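Local coordinates for protein beta-glucuronidase (Dictyoglomus thermophilum, PDB 6XXW) that probably hydrolyses beta-D-glucuronides, as a family 2 glycoside hydrolase, at residues 23-28 with 274-279; 29-34 with 84-89; 90-95 with 187-192; 226-231 with 262-267. All blocks are in the same frame, centred on the assembly; numbering follows the deposited sequence.

Contacts 1 to 4 join the N-terminal leader, the sugar-binding domain and the beta domain that follows it in this family 2 glycoside hydrolase. Contact 1 spans the widest stretch of chain, and the other three fall in sequence between its two segments. Contacts 2 and 3, with centres about 8 Å apart, share the sugar-binding domain's sheet, where strands 32-43 and 185-191 are neighbours. Contact 4 lies in the next domain's sheet, about 11 Å from contact 1 between centres. Contact 1 also touches contact 2 (Asp274 with Arg30) and contact 3 (Pro24 with Val187 and Tyr189), consistent with a leader that ties the two beta domains together. Contacts 1 and 2 reach a second subunit.

Contact 1: residues 23-28 with 274-279; sequences YPKESE and DIYRMD
Tyr276, Lys25 and Arg277 bury the most surface where the N-terminal leader 23-28 runs over strand 274-279. The Tyr276 hydroxyl donates a hydrogen bond to Tyr23 O, OH to O 2.5 Å, in the carbonyl plane and on a lone pair. Lys25 crosses the tyrosine side chain at about a right angle, its CG lying 3.7 Å from Tyr276 OH. A bend at chi3 (45°) then turns the amine onto the strand, where NZ bonds Arg277 O at 2.8 Å from above the carbonyl plane. Ser27 OG adds a bond to Ile275 O of 2.9 Å.

Arg277, extended from CG to NE, grips Glu28 end-on: NH1 meets OE1 at 2.8 Å and NH2 meets OE2 at 2.7 Å, each on a syn lone pair, with the two planes 32° apart. Ile275 CG2 lies against one guanidinium face, while Arg277 NE pairs with Glu264. A glutamine in place of Glu28, with no charge and one acceptor turned donor, would probably leave one Arg277 N-H without its mate and the guanidinium less firmly fixed. Phe81 of the second subunit packs on Arg277. The leader is therefore fastened to a strand of the following beta domain by a two-point, charge-paired grip at Glu28 and by carbonyls that accept from Lys25, Ser27 and Tyr276.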
loop_
_atom_site.group_PDB
_atom_site.type_symbol
_atom_site.label_atom_id
_atom_site.label_comp_id
_atom_site.label_asym_id
_atom_site.label_seq_id
_atom_site.Cartn_x
_atom_site.Cartn_y
_atom_site.Cartn_z
ATOM N N TYR A 23 -28.767 31.692 8.074
ATOM C CA TYR A 23 -27.536 31.245 8.704
ATOM C C TYR A 23 -27.144 32.189 9.844
ATOM O O TYR A 23 -27.146 33.411 9.655
ATOM C CB TYR A 23 -26.428 31.180 7.662
ATOM C CG TYR A 23 -25.162 30.546 8.170
ATOM C CD1 TYR A 23 -25.034 29.159 8.239
ATOM C CD2 TYR A 23 -24.090 31.327 8.576
ATOM C CE1 TYR A 23 -23.866 28.565 8.710
ATOM C CE2 TYR A 23 -22.922 30.747 9.042
ATOM C CZ TYR A 23 -22.810 29.368 9.105
ATOM O OH TYR A 23 -21.640 28.796 9.565
ATOM N N PRO A 24 -26.818 31.670 11.030
ATOM C CA PRO A 24 -26.481 32.547 12.170
ATOM C C PRO A 24 -25.206 33.331 11.898
ATOM O O PRO A 24 -24.146 32.746 11.660
ATOM C CB PRO A 24 -26.297 31.563 13.333
ATOM C CG PRO A 24 -27.020 30.312 12.903
ATOM C CD PRO A 24 -26.844 30.249 11.410
ATOM N N LYS A 25 -25.310 34.661 11.963
ATOM C CA LYS A 25 -24.210 35.573 11.661
ATOM C C LYS A 25 -24.186 36.687 12.695
ATOM O O LYS A 25 -25.231 37.270 13.003
ATOM C CB LYS A 25 -24.360 36.189 10.261
ATOM C CG LYS A 25 -24.264 35.200 9.119
ATOM C CD LYS A 25 -24.004 35.910 7.796
ATOM C CE LYS A 25 -22.930 36.979 7.950
ATOM N NZ LYS A 25 -22.606 37.638 6.662
ATOM N N GLU A 26 -23.004 37.000 13.210
ATOM C CA GLU A 26 -22.905 38.100 14.156
ATOM C C GLU A 26 -23.022 39.437 13.430
ATOM O O GLU A 26 -22.659 39.571 12.258
ATOM C CB GLU A 26 -21.586 38.025 14.932
ATOM N N SER A 27 -23.563 40.428 14.133
ATOM C CA SER A 27 -23.607 41.787 13.614
ATOM C C SER A 27 -23.644 42.755 14.794
ATOM O O SER A 27 -23.559 42.352 15.959
ATOM C CB SER A 27 -24.820 41.994 12.697
ATOM O OG SER A 27 -26.003 42.131 13.471
ATOM N N GLU A 28 -23.779 44.046 14.474
ATOM C CA GLU A 28 -24.027 45.058 15.494
ATOM C C GLU A 28 -25.211 44.704 16.386
ATOM O O GLU A 28 -25.312 45.216 17.505
ATOM C CB GLU A 28 -24.282 46.420 14.825
ATOM C CG GLU A 28 -23.115 46.950 14.003
ATOM C CD GLU A 28 -23.126 46.495 12.550
ATOM O OE1 GLU A 28 -23.641 45.392 12.264
ATOM O OE2 GLU A 28 -22.613 47.241 11.688
ATOM N N ASP A 274 -32.013 46.082 13.785
ATOM C CA ASP A 274 -31.445 44.784 13.425
ATOM C C ASP A 274 -30.685 44.909 12.113
ATOM O O ASP A 274 -31.151 45.567 11.181
ATOM C CB ASP A 274 -32.553 43.715 13.320
ATOM C CG ASP A 274 -32.008 42.276 13.250
ATOM O OD1 ASP A 274 -30.909 41.997 13.797
ATOM O OD2 ASP A 274 -32.709 41.415 12.663
ATOM N N ILE A 275 -29.521 44.264 12.036
ATOM C CA ILE A 275 -28.720 44.268 10.820
ATOM C C ILE A 275 -28.348 42.832 10.460
ATOM O O ILE A 275 -27.877 42.073 11.311
ATOM C CB ILE A 275 -27.452 45.131 10.971
ATOM C CG1 ILE A 275 -27.831 46.588 11.265
ATOM C CG2 ILE A 275 -26.596 45.038 9.718
ATOM C CD1 ILE A 275 -26.640 47.488 11.482
ATOM N N TYR A 276 -28.556 42.466 9.201
ATOM C CA TYR A 276 -28.094 41.188 8.671
ATOM C C TYR A 276 -27.418 41.445 7.338
ATOM O O TYR A 276 -27.913 42.239 6.530
ATOM C CB TYR A 276 -29.248 40.186 8.497
ATOM C CG TYR A 276 -28.805 38.743 8.254
ATOM C CD1 TYR A 276 -28.592 37.873 9.311
ATOM C CD2 TYR A 276 -28.605 38.267 6.967
ATOM C CE1 TYR A 276 -28.188 36.548 9.090
ATOM C CE2 TYR A 276 -28.204 36.955 6.731
ATOM C CZ TYR A 276 -28.001 36.102 7.803
ATOM O OH TYR A 276 -27.595 34.808 7.587
ATOM N N ARG A 277 -26.292 40.763 7.107
ATOM C CA ARG A 277 -25.506 40.934 5.893
ATOM C C ARG A 277 -25.266 39.584 5.234
ATOM O O ARG A 277 -25.088 38.572 5.923
ATOM C CB ARG A 277 -24.143 41.602 6.181
ATOM C CG ARG A 277 -24.235 42.967 6.817
ATOM C CD ARG A 277 -22.855 43.590 6.995
ATOM N NE ARG A 277 -22.976 44.951 7.490
ATOM C CZ ARG A 277 -23.044 45.276 8.773
ATOM N NH1 ARG A 277 -22.986 44.332 9.705
ATOM N NH2 ARG A 277 -23.164 46.553 9.122
ATOM N N MET A 278 -25.244 39.573 3.900
ATOM C CA MET A 278 -24.887 38.358 3.183
ATOM C C MET A 278 -24.217 38.702 1.860
ATOM O O MET A 278 -24.645 39.622 1.157
ATOM C CB MET A 278 -26.115 37.475 2.936
ATOM C CG MET A 278 -25.779 36.155 2.271
ATOM S SD MET A 278 -27.281 35.205 1.933
ATOM C CE MET A 278 -26.571 33.817 1.033
ATOM N N ASP A 279 -23.158 37.967 1.531
ATOM C CA ASP A 279 -22.578 38.065 0.200
ATOM C C ASP A 279 -23.479 37.358 -0.803
ATOM O O ASP A 279 -23.862 36.200 -0.600
ATOM C CB ASP A 279 -21.187 37.430 0.165
ATOM C CG ASP A 279 -20.117 38.293 0.826
ATOM O OD1 ASP A 279 -20.297 39.527 0.963
ATOM O OD2 ASP A 279 -19.075 37.718 1.195
HETATM O O HOH W 1 -22.217 36.259 3.543
HETATM O O HOH W 2 -26.358 39.473 11.316
HETATM O O HOH W 3 -22.499 41.580 9.848
#

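Contact 2: residues 29-34 with 84-89; sequences TREVKD and VYWKER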
loop_
_atom_site.group_PDB
_atom_site.type_symbol
_atom_site.label_atom_id
_atom_site.label_comp_id
_atom_site.label_asym_id
_atom_site.label_seq_id
_atom_site.Cartn_x
_atom_site.Cartn_y
_atom_site.Cartn_z
ATOM N N THR A 29 -26.124 43.860 15.915
ATOM C CA THR A 29 -27.355 43.598 16.641
ATOM C C THR A 29 -27.558 42.130 16.992
ATOM O O THR A 29 -28.610 41.782 17.547
ATOM C CB THR A 29 -28.548 44.114 15.825
ATOM O OG1 THR A 29 -28.714 43.309 14.650
ATOM C CG2 THR A 29 -28.287 45.549 15.390
ATOM N N ARG A 30 -26.592 41.260 16.697
ATOM C CA ARG A 30 -26.762 39.826 16.916
ATOM C C ARG A 30 -25.473 39.214 17.450
ATOM O O ARG A 30 -24.401 39.453 16.894
ATOM C CB ARG A 30 -27.162 39.120 15.618
ATOM C CG ARG A 30 -28.415 39.682 14.955
ATOM C CD ARG A 30 -28.778 38.890 13.726
ATOM N NE ARG A 30 -30.116 39.239 13.256
ATOM C CZ ARG A 30 -30.922 38.395 12.628
ATOM N NH1 ARG A 30 -30.522 37.148 12.392
ATOM N NH2 ARG A 30 -32.112 38.808 12.228
ATOM N N GLU A 31 -25.592 38.419 18.508
ATOM C CA GLU A 31 -24.497 37.626 19.052
ATOM C C GLU A 31 -24.660 36.172 18.639
ATOM O O GLU A 31 -25.779 35.685 18.461
ATOM C CB GLU A 31 -24.458 37.719 20.580
ATOM C CG GLU A 31 -23.811 38.978 21.107
ATOM C CD GLU A 31 -23.761 39.003 22.625
ATOM O OE1 GLU A 31 -24.440 39.864 23.232
ATOM O OE2 GLU A 31 -23.046 38.154 23.206
ATOM N N VAL A 32 -23.532 35.480 18.481
ATOM C CA VAL A 32 -23.516 34.062 18.158
ATOM C C VAL A 32 -22.566 33.372 19.128
ATOM O O VAL A 32 -21.431 33.822 19.310
ATOM C CB VAL A 32 -23.081 33.802 16.699
ATOM C CG1 VAL A 32 -23.006 32.301 16.437
ATOM C CG2 VAL A 32 -24.036 34.480 15.717
ATOM N N LYS A 33 -23.035 32.292 19.753
ATOM C CA LYS A 33 -22.245 31.476 20.672
ATOM C C LYS A 33 -22.208 30.053 20.125
ATOM O O LYS A 33 -23.251 29.407 20.012
ATOM C CB LYS A 33 -22.858 31.492 22.079
ATOM C CG LYS A 33 -22.105 30.665 23.120
ATOM C CD LYS A 33 -20.641 31.092 23.196
ATOM C CE LYS A 33 -19.944 30.501 24.414
ATOM N NZ LYS A 33 -18.532 30.177 24.108
ATOM N N ASP A 34 -21.018 29.571 19.789
ATOM C CA ASP A 34 -20.867 28.244 19.198
ATOM C C ASP A 34 -20.700 27.218 20.315
ATOM O O ASP A 34 -19.787 27.340 21.138
ATOM C CB ASP A 34 -19.671 28.249 18.243
ATOM C CG ASP A 34 -19.374 26.883 17.644
ATOM O OD1 ASP A 34 -20.270 26.020 17.616
ATOM O OD2 ASP A 34 -18.225 26.682 17.197
ATOM N N VAL A 84 -26.945 37.537 31.558
ATOM C CA VAL A 84 -28.159 38.221 32.007
ATOM C C VAL A 84 -28.620 39.231 30.973
ATOM O O VAL A 84 -29.819 39.515 30.860
ATOM C CB VAL A 84 -27.942 38.912 33.371
ATOM C CG1 VAL A 84 -28.076 37.915 34.510
ATOM C CG2 VAL A 84 -26.586 39.630 33.400
ATOM N N TYR A 85 -27.685 39.788 30.200
ATOM C CA TYR A 85 -28.007 40.815 29.221
ATOM C C TYR A 85 -28.717 40.267 27.993
ATOM O O TYR A 85 -29.126 41.057 27.137
ATOM C CB TYR A 85 -26.730 41.545 28.799
ATOM C CG TYR A 85 -26.075 42.314 29.926
ATOM C CD1 TYR A 85 -25.082 41.741 30.718
ATOM C CD2 TYR A 85 -26.498 43.597 30.241
ATOM C CE1 TYR A 85 -24.494 42.468 31.754
ATOM C CE2 TYR A 85 -25.907 44.329 31.252
ATOM C CZ TYR A 85 -24.919 43.761 32.012
ATOM O OH TYR A 85 -24.358 44.495 33.038
ATOM N N TRP A 86 -28.867 38.945 27.871
ATOM C CA TRP A 86 -29.675 38.401 26.789
ATOM C C TRP A 86 -31.170 38.448 27.089
ATOM O O TRP A 86 -31.975 38.156 26.200
ATOM C CB TRP A 86 -29.248 36.961 26.473
ATOM C CG TRP A 86 -27.945 36.873 25.706
ATOM C CD1 TRP A 86 -27.006 37.861 25.557
ATOM C CD2 TRP A 86 -27.437 35.729 25.001
ATOM N NE1 TRP A 86 -25.950 37.401 24.801
ATOM C CE2 TRP A 86 -26.190 36.098 24.446
ATOM C CE3 TRP A 86 -27.922 34.437 24.772
ATOM C CZ2 TRP A 86 -25.423 35.220 23.678
ATOM C CZ3 TRP A 86 -27.151 33.558 24.007
ATOM C CH2 TRP A 86 -25.916 33.961 23.470
ATOM N N LYS A 87 -31.566 38.823 28.302
ATOM C CA LYS A 87 -32.978 39.091 28.558
ATOM C C LYS A 87 -33.496 40.148 27.584
ATOM O O LYS A 87 -32.755 41.021 27.126
ATOM C CB LYS A 87 -33.180 39.550 30.003
ATOM N N GLU A 88 -34.770 40.042 27.231
ATOM C CA GLU A 88 -35.383 40.950 26.261
ATOM C C GLU A 88 -34.703 40.872 24.889
ATOM O O GLU A 88 -34.766 41.822 24.096
ATOM C CB GLU A 88 -35.391 42.401 26.772
ATOM N N ARG A 89 -34.021 39.763 24.613
ATOM C CA ARG A 89 -33.622 39.381 23.269
ATOM C C ARG A 89 -34.312 38.072 22.923
ATOM O O ARG A 89 -34.654 37.287 23.808
ATOM C CB ARG A 89 -32.100 39.195 23.150
ATOM C CG ARG A 89 -31.256 40.299 23.752
ATOM C CD ARG A 89 -30.132 40.675 22.812
ATOM N NE ARG A 89 -30.518 41.796 21.958
ATOM C CZ ARG A 89 -30.317 41.848 20.645
ATOM N NH1 ARG A 89 -29.718 40.829 20.007
ATOM N NH2 ARG A 89 -30.717 42.922 19.973
#
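Glu31 reaches for the indole of Trp86 along a chain extended beyond CG. Its CB stands 4.1 Å from Trp86 CZ2, beside the six-membered ring. CG, anti to the carbonyl carbon (chi1 -80°), carries the carboxylate to the pyrrole edge, where CD is 3.5 Å from Trp86 NE1. Both oxygens take weak hydrogen bonds from that one N-H: OE1 lies 3.3 Å and OE2 3.4 Å from Trp86 NE1. The carboxylate plane stands nearly upright to the ring, at 83°. Farther round the rim, Lys33 CB comes to 4.2 Å from Trp86 CH2.

Trp86 opens a type II beta turn that closes at Arg89 and leads into strand 90-99; the Trp86 and Arg89 side chains reach across from it to the start of strand 32-43 in the sugar-binding domain. Ile188 and Thr190 of strand 185-191 also touch the indole. A leucine in place of Trp86 would probably leave Glu31 without this N-H donor and open a gap beside Lys33 CB. Arg89, bent at chi2 and chi3, brings NH1 to Thr29 O at 2.9 Å, the donor tilted 34° from the carbonyl plane.

Contact 3: residues 90-95 with 187-192; sequences NIFLRV and VIYTTP
Asn90 opens the ladder opposite Thr191 as a hydrogen-bonded pair, with Asn90 N to Thr191 O at 2.9 Å and its CB only 3.4 Å from Thr191 OG1, a hydroxyl that itself bonds Pro192 O. Ile91, in a non-hydrogen-bonded pair with Thr190, turns to the other face, where its CG2 presses on Ile188 CG2 at 3.5 Å, tighter than a usual van der Waals contact.

Phe92 pairs with Tyr189 through a backbone bond, Phe92 N to Tyr189 O 2.7 Å. Its CB sits over the tyrosine face, 3.6 Å from the ring centroid, in a CH-pi contact. The two rings are near parallel, at 20°, but slid apart so that they barely overlap; the Phe92 edge instead meets Thr191 OG1. Tyr189 reaches this place because its CG stands between backbone N and carbonyl carbon (chi1 67°). Strands 90-99 and 185-191 are antiparallel neighbours in the sheet of the family 2 sugar-binding domain, with strand 121-124 on the former's other edge.

Leu93 CD1 comes 3.6 Å from Ile188 CG1, on the face of Ile91. Arg94 N bonds Val187 O at 2.8 Å, and bends at chi2 and chi3 bring NH2 to 3.7 Å from Tyr189 OH. That hydroxyl and Arg94 NE both bind Glu122, while Arg94 NH2 bonds Leu22 O.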
loop_
_atom_site.group_PDB
_atom_site.type_symbol
_atom_site.label_atom_id
_atom_site.label_comp_id
_atom_site.label_asym_id
_atom_site.label_seq_id
_atom_site.Cartn_x
_atom_site.Cartn_y
_atom_site.Cartn_z
ATOM N N ASN A 90 -34.516 37.830 21.631
ATOM C CA ASN A 90 -34.814 36.471 21.196
ATOM C C ASN A 90 -33.548 35.627 21.315
ATOM O O ASN A 90 -32.453 36.092 21.016
ATOM C CB ASN A 90 -35.309 36.452 19.751
ATOM C CG ASN A 90 -36.757 36.884 19.627
ATOM O OD1 ASN A 90 -37.553 36.668 20.534
ATOM N ND2 ASN A 90 -37.102 37.496 18.497
ATOM N N ILE A 91 -33.695 34.395 21.779
ATOM C CA ILE A 91 -32.573 33.477 21.911
ATOM C C ILE A 91 -32.913 32.233 21.112
ATOM O O ILE A 91 -33.889 31.540 21.425
ATOM C CB ILE A 91 -32.293 33.132 23.376
ATOM C CG1 ILE A 91 -32.090 34.414 24.192
ATOM C CG2 ILE A 91 -31.085 32.189 23.478
ATOM C CD1 ILE A 91 -31.863 34.137 25.667
ATOM N N PHE A 92 -32.131 31.962 20.073
ATOM C CA PHE A 92 -32.399 30.837 19.191
ATOM C C PHE A 92 -31.329 29.774 19.382
ATOM O O PHE A 92 -30.136 30.082 19.474
ATOM C CB PHE A 92 -32.443 31.269 17.725
ATOM C CG PHE A 92 -33.618 32.154 17.383
ATOM C CD1 PHE A 92 -34.844 31.601 17.041
ATOM C CD2 PHE A 92 -33.488 33.532 17.400
ATOM C CE1 PHE A 92 -35.929 32.410 16.727
ATOM C CE2 PHE A 92 -34.563 34.355 17.090
ATOM C CZ PHE A 92 -35.786 33.791 16.747
ATOM N N LEU A 93 -31.765 28.527 19.441
ATOM C CA LEU A 93 -30.870 27.383 19.509
ATOM C C LEU A 93 -30.974 26.650 18.187
ATOM O O LEU A 93 -32.055 26.183 17.833
ATOM C CB LEU A 93 -31.258 26.473 20.669
ATOM C CG LEU A 93 -30.592 25.106 20.769
ATOM C CD1 LEU A 93 -29.105 25.268 20.917
ATOM C CD2 LEU A 93 -31.156 24.413 21.970
ATOM N N ARG A 94 -29.860 26.556 17.466
ATOM C CA ARG A 94 -29.830 25.993 16.122
ATOM C C ARG A 94 -28.950 24.748 16.096
ATOM O O ARG A 94 -27.836 24.752 16.636
ATOM C CB ARG A 94 -29.318 27.042 15.126
ATOM C CG ARG A 94 -28.805 26.500 13.805
ATOM C CD ARG A 94 -29.941 26.333 12.808
ATOM N NE ARG A 94 -30.590 27.602 12.491
ATOM C CZ ARG A 94 -30.371 28.302 11.380
ATOM N NH1 ARG A 94 -29.505 27.859 10.469
ATOM N NH2 ARG A 94 -31.014 29.449 11.188
ATOM N N VAL A 95 -29.453 23.684 15.477
ATOM C CA VAL A 95 -28.684 22.460 15.250
ATOM C C VAL A 95 -28.488 22.343 13.745
ATOM O O VAL A 95 -29.466 22.287 12.991
ATOM C CB VAL A 95 -29.387 21.215 15.817
ATOM C CG1 VAL A 95 -28.554 19.953 15.533
ATOM C CG2 VAL A 95 -29.636 21.366 17.300
ATOM N N VAL A 187 -25.408 25.920 17.705
ATOM C CA VAL A 187 -25.102 27.283 18.126
ATOM C C VAL A 187 -26.335 27.911 18.760
ATOM O O VAL A 187 -27.473 27.510 18.510
ATOM C CB VAL A 187 -24.587 28.170 16.962
ATOM C CG1 VAL A 187 -23.464 27.465 16.175
ATOM C CG2 VAL A 187 -25.729 28.544 16.046
ATOM N N ILE A 188 -26.084 28.908 19.599
ATOM C CA ILE A 188 -27.123 29.751 20.173
ATOM C C ILE A 188 -26.872 31.172 19.695
ATOM O O ILE A 188 -25.733 31.644 19.710
ATOM C CB ILE A 188 -27.135 29.672 21.709
ATOM C CG1 ILE A 188 -27.397 28.236 22.149
ATOM C CG2 ILE A 188 -28.239 30.550 22.276
ATOM C CD1 ILE A 188 -27.585 28.085 23.627
ATOM N N TYR A 189 -27.916 31.840 19.231
ATOM C CA TYR A 189 -27.730 33.192 18.735
ATOM C C TYR A 189 -28.895 34.053 19.188
ATOM O O TYR A 189 -29.978 33.544 19.494
ATOM C CB TYR A 189 -27.549 33.212 17.202
ATOM C CG TYR A 189 -28.739 32.803 16.366
ATOM C CD1 TYR A 189 -28.976 31.462 16.053
ATOM C CD2 TYR A 189 -29.600 33.759 15.844
ATOM C CE1 TYR A 189 -30.059 31.086 15.257
ATOM C CE2 TYR A 189 -30.689 33.394 15.055
ATOM C CZ TYR A 189 -30.915 32.062 14.768
ATOM O OH TYR A 189 -31.991 31.721 13.987
ATOM N N THR A 190 -28.642 35.358 19.279
ATOM C CA THR A 190 -29.642 36.333 19.685
ATOM C C THR A 190 -30.079 37.180 18.499
ATOM O O THR A 190 -29.317 37.396 17.552
ATOM C CB THR A 190 -29.105 37.274 20.772
ATOM O OG1 THR A 190 -27.973 37.997 20.255
ATOM C CG2 THR A 190 -28.685 36.497 22.000
ATOM N N THR A 191 -31.304 37.685 18.576
ATOM C CA THR A 191 -31.802 38.738 17.706
ATOM C C THR A 191 -32.623 39.691 18.563
ATOM O O THR A 191 -33.051 39.332 19.665
ATOM C CB THR A 191 -32.680 38.204 16.560
ATOM O OG1 THR A 191 -34.007 37.975 17.047
ATOM C CG2 THR A 191 -32.119 36.894 15.945
ATOM N N PRO A 192 -32.879 40.902 18.079
ATOM C CA PRO A 192 -33.893 41.735 18.732
ATOM C C PRO A 192 -35.264 41.086 18.616
ATOM O O PRO A 192 -35.492 40.188 17.804
ATOM C CB PRO A 192 -33.834 43.055 17.956
ATOM C CG PRO A 192 -32.566 43.003 17.175
ATOM C CD PRO A 192 -32.272 41.574 16.920
#

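Contact 4: residues 226-231 with 262-267; sequences ILRDKD and NLEIKL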
loop_
_atom_site.group_PDB
_atom_site.type_symbol
_atom_site.label_atom_id
_atom_site.label_comp_id
_atom_site.label_asym_id
_atom_site.label_seq_id
_atom_site.Cartn_x
_atom_site.Cartn_y
_atom_site.Cartn_z
ATOM N N ILE A 226 -28.669 48.110 1.475
ATOM C CA ILE A 226 -27.505 48.661 0.797
ATOM C C ILE A 226 -26.731 47.509 0.180
ATOM O O ILE A 226 -26.618 46.438 0.781
ATOM C CB ILE A 226 -26.612 49.457 1.768
ATOM C CG1 ILE A 226 -27.350 50.704 2.259
ATOM C CG2 ILE A 226 -25.286 49.828 1.124
ATOM C CD1 ILE A 226 -26.976 51.079 3.675
ATOM N N LEU A 227 -26.209 47.729 -1.020
ATOM C CA LEU A 227 -25.369 46.767 -1.707
ATOM C C LEU A 227 -23.988 47.380 -1.889
ATOM O O LEU A 227 -23.871 48.522 -2.352
ATOM C CB LEU A 227 -25.977 46.395 -3.052
ATOM C CG LEU A 227 -25.434 45.136 -3.712
ATOM C CD1 LEU A 227 -25.892 43.914 -2.941
ATOM C CD2 LEU A 227 -25.930 45.090 -5.128
ATOM N N ARG A 228 -22.951 46.629 -1.511
ATOM C CA ARG A 228 -21.570 47.074 -1.595
ATOM C C ARG A 228 -20.774 46.135 -2.485
ATOM O O ARG A 228 -21.007 44.924 -2.491
ATOM C CB ARG A 228 -20.911 47.120 -0.214
ATOM C CG ARG A 228 -21.387 48.250 0.654
ATOM C CD ARG A 228 -20.714 48.177 2.003
ATOM N NE ARG A 228 -21.020 49.356 2.794
ATOM C CZ ARG A 228 -21.926 49.379 3.755
ATOM N NH1 ARG A 228 -22.620 48.280 4.037
ATOM N NH2 ARG A 228 -22.139 50.497 4.426
ATOM N N ASP A 229 -19.823 46.697 -3.229
ATOM C CA ASP A 229 -18.959 45.892 -4.081
ATOM C C ASP A 229 -17.795 45.342 -3.252
ATOM O O ASP A 229 -17.764 45.458 -2.023
ATOM C CB ASP A 229 -18.515 46.696 -5.311
ATOM C CG ASP A 229 -17.550 47.845 -4.983
ATOM O OD1 ASP A 229 -17.048 47.949 -3.845
ATOM O OD2 ASP A 229 -17.290 48.658 -5.896
ATOM N N LYS A 230 -16.814 44.754 -3.945
ATOM C CA LYS A 230 -15.671 44.115 -3.294
ATOM C C LYS A 230 -14.875 45.089 -2.435
ATOM O O LYS A 230 -14.283 44.683 -1.425
ATOM C CB LYS A 230 -14.747 43.502 -4.352
ATOM C CG LYS A 230 -14.225 44.527 -5.375
ATOM C CD LYS A 230 -13.369 43.906 -6.481
ATOM C CE LYS A 230 -13.497 44.728 -7.774
ATOM N NZ LYS A 230 -12.602 44.243 -8.876
ATOM N N ASP A 231 -14.826 46.364 -2.823
ATOM C CA ASP A 231 -14.030 47.367 -2.130
ATOM C C ASP A 231 -14.849 48.192 -1.142
ATOM O O ASP A 231 -14.409 49.272 -0.734
ATOM C CB ASP A 231 -13.339 48.281 -3.142
ATOM C CG ASP A 231 -12.453 47.517 -4.104
ATOM O OD1 ASP A 231 -12.760 47.486 -5.316
ATOM O OD2 ASP A 231 -11.454 46.928 -3.642
ATOM N N ASN A 262 -21.939 42.499 -1.312
ATOM C CA ASN A 262 -22.424 42.300 0.048
ATOM C C ASN A 262 -23.738 43.049 0.222
ATOM O O ASN A 262 -23.791 44.268 0.045
ATOM C CB ASN A 262 -21.416 42.758 1.099
ATOM C CG ASN A 262 -21.815 42.327 2.496
ATOM O OD1 ASN A 262 -22.400 43.108 3.264
ATOM N ND2 ASN A 262 -21.530 41.070 2.829
ATOM N N LEU A 263 -24.785 42.309 0.553
ATOM C CA LEU A 263 -26.104 42.873 0.782
ATOM C C LEU A 263 -26.260 43.127 2.274
ATOM O O LEU A 263 -26.124 42.197 3.076
ATOM C CB LEU A 263 -27.181 41.917 0.283
ATOM C CG LEU A 263 -28.628 42.375 0.419
ATOM C CD1 LEU A 263 -28.899 43.513 -0.532
ATOM C CD2 LEU A 263 -29.556 41.193 0.123
ATOM N N GLU A 264 -26.537 44.375 2.643
ATOM C CA GLU A 264 -26.777 44.745 4.032
ATOM C C GLU A 264 -28.230 45.166 4.223
ATOM O O GLU A 264 -28.721 46.059 3.522
ATOM C CB GLU A 264 -25.844 45.874 4.474
ATOM C CG GLU A 264 -26.062 46.299 5.922
ATOM C CD GLU A 264 -25.312 47.578 6.278
ATOM O OE1 GLU A 264 -24.064 47.582 6.213
ATOM O OE2 GLU A 264 -25.976 48.576 6.627
ATOM N N ILE A 265 -28.911 44.522 5.167
ATOM C CA ILE A 265 -30.308 44.803 5.473
ATOM C C ILE A 265 -30.372 45.373 6.879
ATOM O O ILE A 265 -29.896 44.743 7.832
ATOM C CB ILE A 265 -31.187 43.546 5.355
ATOM C CG1 ILE A 265 -31.163 42.994 3.926
ATOM C CG2 ILE A 265 -32.625 43.846 5.813
ATOM C CD1 ILE A 265 -31.671 41.556 3.837
ATOM N N LYS A 266 -30.979 46.546 7.016
ATOM C CA LYS A 266 -31.064 47.226 8.303
ATOM C C LYS A 266 -32.529 47.506 8.605
ATOM O O LYS A 266 -33.179 48.269 7.884
ATOM C CB LYS A 266 -30.246 48.518 8.294
ATOM N N LEU A 267 -33.045 46.864 9.650
ATOM C CA LEU A 267 -34.350 47.204 10.196
ATOM C C LEU A 267 -34.210 48.392 11.136
ATOM O O LEU A 267 -33.409 48.356 12.075
ATOM C CB LEU A 267 -34.936 46.012 10.946
ATOM C CG LEU A 267 -36.202 46.298 11.754
ATOM C CD1 LEU A 267 -37.404 46.491 10.830
ATOM C CD2 LEU A 267 -36.456 45.170 12.743
HETATM O O HOH W 4 -22.870 45.622 2.260
HETATM O O HOH W 5 -23.735 50.410 6.472
#
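Strands 226-228 and 262-267 run antiparallel, 4.8 Å apart at closest approach with their directions 156° apart, through hydrogen-bonded pairs Ile226 with Glu264 and Arg228 with Asn262. Arg228, Glu264 and Ile226 share one face, where the first two meet on a diagonal. Extended from CG to NE, Arg228 brings NH1 to Glu264 OE1 at 2.7 Å, in the guanidinium plane but from above the carboxylate plane. Ile226 CG2 lies over the centre of the guanidinium, 4.2 Å above its plane. A water joins Arg228 NH2 to Glu264 OE1, and another ties Arg228 NH1 to Asn262 O and OD1, while Asn262 ND2 bonds Asp279 OD1. Glu264 OE1 also takes a salt bridge from Arg277 NE, so two arginines share one oxygen and probably favour its charged form. The other face is apolar, Leu227 CD1 packing on Leu263 CD1 at 3.9 Å. Strand 257-268 lies between 223-228 and 273-280 in the antiparallel sheet of the immunoglobulin-like beta-sandwich that follows the sugar-binding domain in family 2.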